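Side-chain contact in endonuclease V (Homo sapiens, PDB 6OZE), which probably cleaves inosine-containing RNA in a metal-dependent reaction, as an endoribonuclease of the RNase H-like clan: residues 91-94 and 95-99. The protein carries 4 engineered substitutions. Numbering follows the deposited sequence. Where two conformers were deposited one is given.
Sequences REVP and FLLEL
Glu92 O receives Leu96 N, and Val93 O receives Leu97 N, in two alpha-helical i to i+4 bonds on helix 89-106, which packs on the mixed sheet of the RNase H-like fold. The second is short and straight, 2.8 Å from Leu97 N to Val93 O, with the donor nearly on the carbonyl axis. Pro94 kinks the helix: its ring nitrogen has no hydrogen to give to the preceding turn. Phe95 N, by position the i+4 donor for Arg91 O, makes a weak bond to Glu92 O, 3.1 Å long and bent to 131°, and the edge of the Phe95 ring comes up to Arg91 O, with CE2 3.3 Å from that oxygen and the oxygen in the ring plane. Phe95 CG lies beside its own backbone N (chi1 -55°), which swings the ring back along the helix toward Arg91, while Pro94 CB sits over one ring face. Leu96 turns to strand 39-47, touching Val43 and Val45; Val93 and Leu97 both lean on Leu137 of helix 130-138. On the exposed side, Pro94 O accepts Glu98 N at 3.2 Å, the donor tilted 33° from the carbonyl plane. One water donates to both Pro94 O, at 2.9 Å, and Glu98 OE1, at 3.2 Å.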
ATOM      1  N   ARG A  91       3.997 -12.427   5.991  1.00 28.64           N
ATOM      2  CA  ARG A  91       5.406 -12.167   6.260  1.00 37.05           C
ATOM      3  C   ARG A  91       5.656 -10.744   6.734  1.00 35.90           C
ATOM      4  O   ARG A  91       6.528 -10.529   7.583  1.00 38.34           O
ATOM      5  CB  ARG A  91       6.237 -12.420   4.999  1.00 39.04           C
ATOM      6  CG  ARG A  91       5.804 -13.649   4.222  1.00 44.59           C
ATOM      7  CD  ARG A  91       6.987 -14.489   3.828  1.00 54.22           C
ATOM      8  NE  ARG A  91       7.956 -13.770   3.016  1.00 55.04           N
ATOM      9  CZ  ARG A  91       9.258 -14.036   3.013  1.00 52.04           C
ATOM     10  NH1 ARG A  91       9.750 -14.986   3.793  1.00 49.19           N
ATOM     11  NH2 ARG A  91      10.070 -13.345   2.235  1.00 52.29           N
ATOM     12  N   GLU A  92       4.901  -9.775   6.219  1.00 29.29           N
ATOM     13  CA  GLU A  92       5.198  -8.351   6.366  1.00 28.75           C
ATOM     14  C   GLU A  92       4.358  -7.645   7.420  1.00 30.25           C
ATOM     15  O   GLU A  92       4.877  -6.792   8.152  1.00 27.29           O
ATOM     16  CB  GLU A  92       4.981  -7.631   5.032  1.00 34.94           C
ATOM     17  CG  GLU A  92       5.947  -8.023   3.936  1.00 38.25           C
ATOM     18  CD  GLU A  92       5.771  -7.167   2.695  1.00 36.00           C
ATOM     19  OE1 GLU A  92       4.965  -6.215   2.744  1.00 42.52           O
ATOM     20  OE2 GLU A  92       6.442  -7.439   1.679  1.00 48.91           O
ATOM     21  N   VAL A  93       3.061  -7.958   7.497  1.00 25.57           N
ATOM     22  CA  VAL A  93       2.174  -7.223   8.409  1.00 23.87           C
ATOM     23  C   VAL A  93       2.638  -7.228   9.858  1.00 23.05           C
ATOM     24  O   VAL A  93       2.529  -6.176  10.518  1.00 25.39           O
ATOM     25  CB  VAL A  93       0.715  -7.657   8.212  1.00 25.38           C
ATOM     26  CG1 VAL A  93      -0.149  -7.121   9.338  1.00 30.83           C
ATOM     27  CG2 VAL A  93       0.179  -7.155   6.881  1.00 28.04           C
ATOM     28  N   PRO A  94       3.151  -8.334  10.436  1.00 24.84           N
ATOM     29  CA  PRO A  94       3.570  -8.273  11.844  1.00 25.50           C
ATOM     30  C   PRO A  94       4.513  -7.121  12.138  1.00 27.67           C
ATOM     31  O   PRO A  94       4.385  -6.454  13.174  1.00 26.73           O
ATOM     32  CB  PRO A  94       4.252  -9.626  12.065  1.00 25.95           C
ATOM     33  CG  PRO A  94       3.585 -10.528  11.105  1.00 27.38           C
ATOM     34  CD  PRO A  94       3.336  -9.693   9.887  1.00 25.54           C
ATOM     35  N   PHE A  95       5.463  -6.869  11.244  1.00 23.71           N
ATOM     36  CA  PHE A  95       6.462  -5.842  11.505  1.00 24.14           C
ATOM     37  C   PHE A  95       5.915  -4.447  11.273  1.00 23.71           C
ATOM     38  O   PHE A  95       6.221  -3.524  12.037  1.00 24.08           O
ATOM     39  CB  PHE A  95       7.702  -6.112  10.660  1.00 25.49           C
ATOM     40  CG  PHE A  95       8.247  -7.478  10.874  1.00 29.24           C
ATOM     41  CD1 PHE A  95       8.940  -7.776  12.032  1.00 29.28           C
ATOM     42  CD2 PHE A  95       8.009  -8.488   9.960  1.00 33.61           C
ATOM     43  CE1 PHE A  95       9.423  -9.047  12.258  1.00 33.68           C
ATOM     44  CE2 PHE A  95       8.485  -9.768  10.191  1.00 37.22           C
ATOM     45  CZ  PHE A  95       9.196 -10.043  11.335  1.00 37.89           C
ATOM     46  N   LEU A  96       5.107  -4.274  10.232  1.00 21.91           N
ATOM     47  CA  LEU A  96       4.514  -2.968  10.010  1.00 21.02           C
ATOM     48  C   LEU A  96       3.546  -2.623  11.130  1.00 22.49           C
ATOM     49  O   LEU A  96       3.499  -1.479  11.592  1.00 23.51           O
ATOM     50  CB  LEU A  96       3.804  -2.959   8.658  1.00 22.23           C
ATOM     51  CG  LEU A  96       4.738  -3.173   7.467  1.00 25.10           C
ATOM     52  CD1 LEU A  96       3.917  -3.155   6.160  1.00 29.56           C
ATOM     53  CD2 LEU A  96       5.790  -2.077   7.434  1.00 25.18           C
ATOM     54  N   LEU A  97       2.762  -3.601  11.580  1.00 23.30           N
ATOM     55  CA  LEU A  97       1.854  -3.339  12.689  0.55 26.32           C
ATOM     56  C   LEU A  97       2.614  -2.905  13.941  1.00 27.21           C
ATOM     57  O   LEU A  97       2.172  -2.001  14.660  1.00 30.25           O
ATOM     58  CB  LEU A  97       0.983  -4.567  12.948  0.55 30.98           C
ATOM     59  CG  LEU A  97      -0.329  -4.325  13.687  0.55 32.14           C
ATOM     60  CD1 LEU A  97      -1.318  -5.379  13.294  0.55 36.25           C
ATOM     61  CD2 LEU A  97      -0.094  -4.378  15.172  0.55 37.71           C
ATOM     62  N   GLU A  98       3.769  -3.533  14.216  1.00 23.69           N
ATOM     63  CA  GLU A  98       4.577  -3.159  15.370  1.00 23.82           C
ATOM     64  C   GLU A  98       5.087  -1.724  15.267  1.00 24.47           C
ATOM     65  O   GLU A  98       5.163  -1.010  16.277  1.00 26.17           O
ATOM     66  CB  GLU A  98       5.753  -4.124  15.510  1.00 29.96           C
ATOM     67  CG  GLU A  98       6.535  -3.965  16.786  1.00 37.31           C
ATOM     68  CD  GLU A  98       5.767  -4.452  18.006  1.00 42.25           C
ATOM     69  OE1 GLU A  98       4.804  -5.230  17.837  1.00 41.79           O
ATOM     70  OE2 GLU A  98       6.135  -4.054  19.129  1.00 55.81           O
ATOM     71  N   LEU A  99       5.463  -1.291  14.062  1.00 22.14           N
ATOM     72  CA  LEU A  99       5.908   0.091  13.906  1.00 24.17           C
ATOM     73  C   LEU A  99       4.770   1.070  14.162  1.00 21.27           C
ATOM     74  O   LEU A  99       4.975   2.114  14.792  1.00 23.56           O
ATOM     75  CB  LEU A  99       6.475   0.319  12.500  1.00 23.10           C
ATOM     76  CG  LEU A  99       7.786  -0.413  12.195  1.00 23.68           C
ATOM     77  CD1 LEU A  99       8.140  -0.231  10.701  1.00 24.72           C
ATOM     78  CD2 LEU A  99       8.893   0.097  13.083  1.00 33.07           C
TER
HETATM   79  O   HOH W   1       3.455  -7.287  15.783  1.00 37.55           O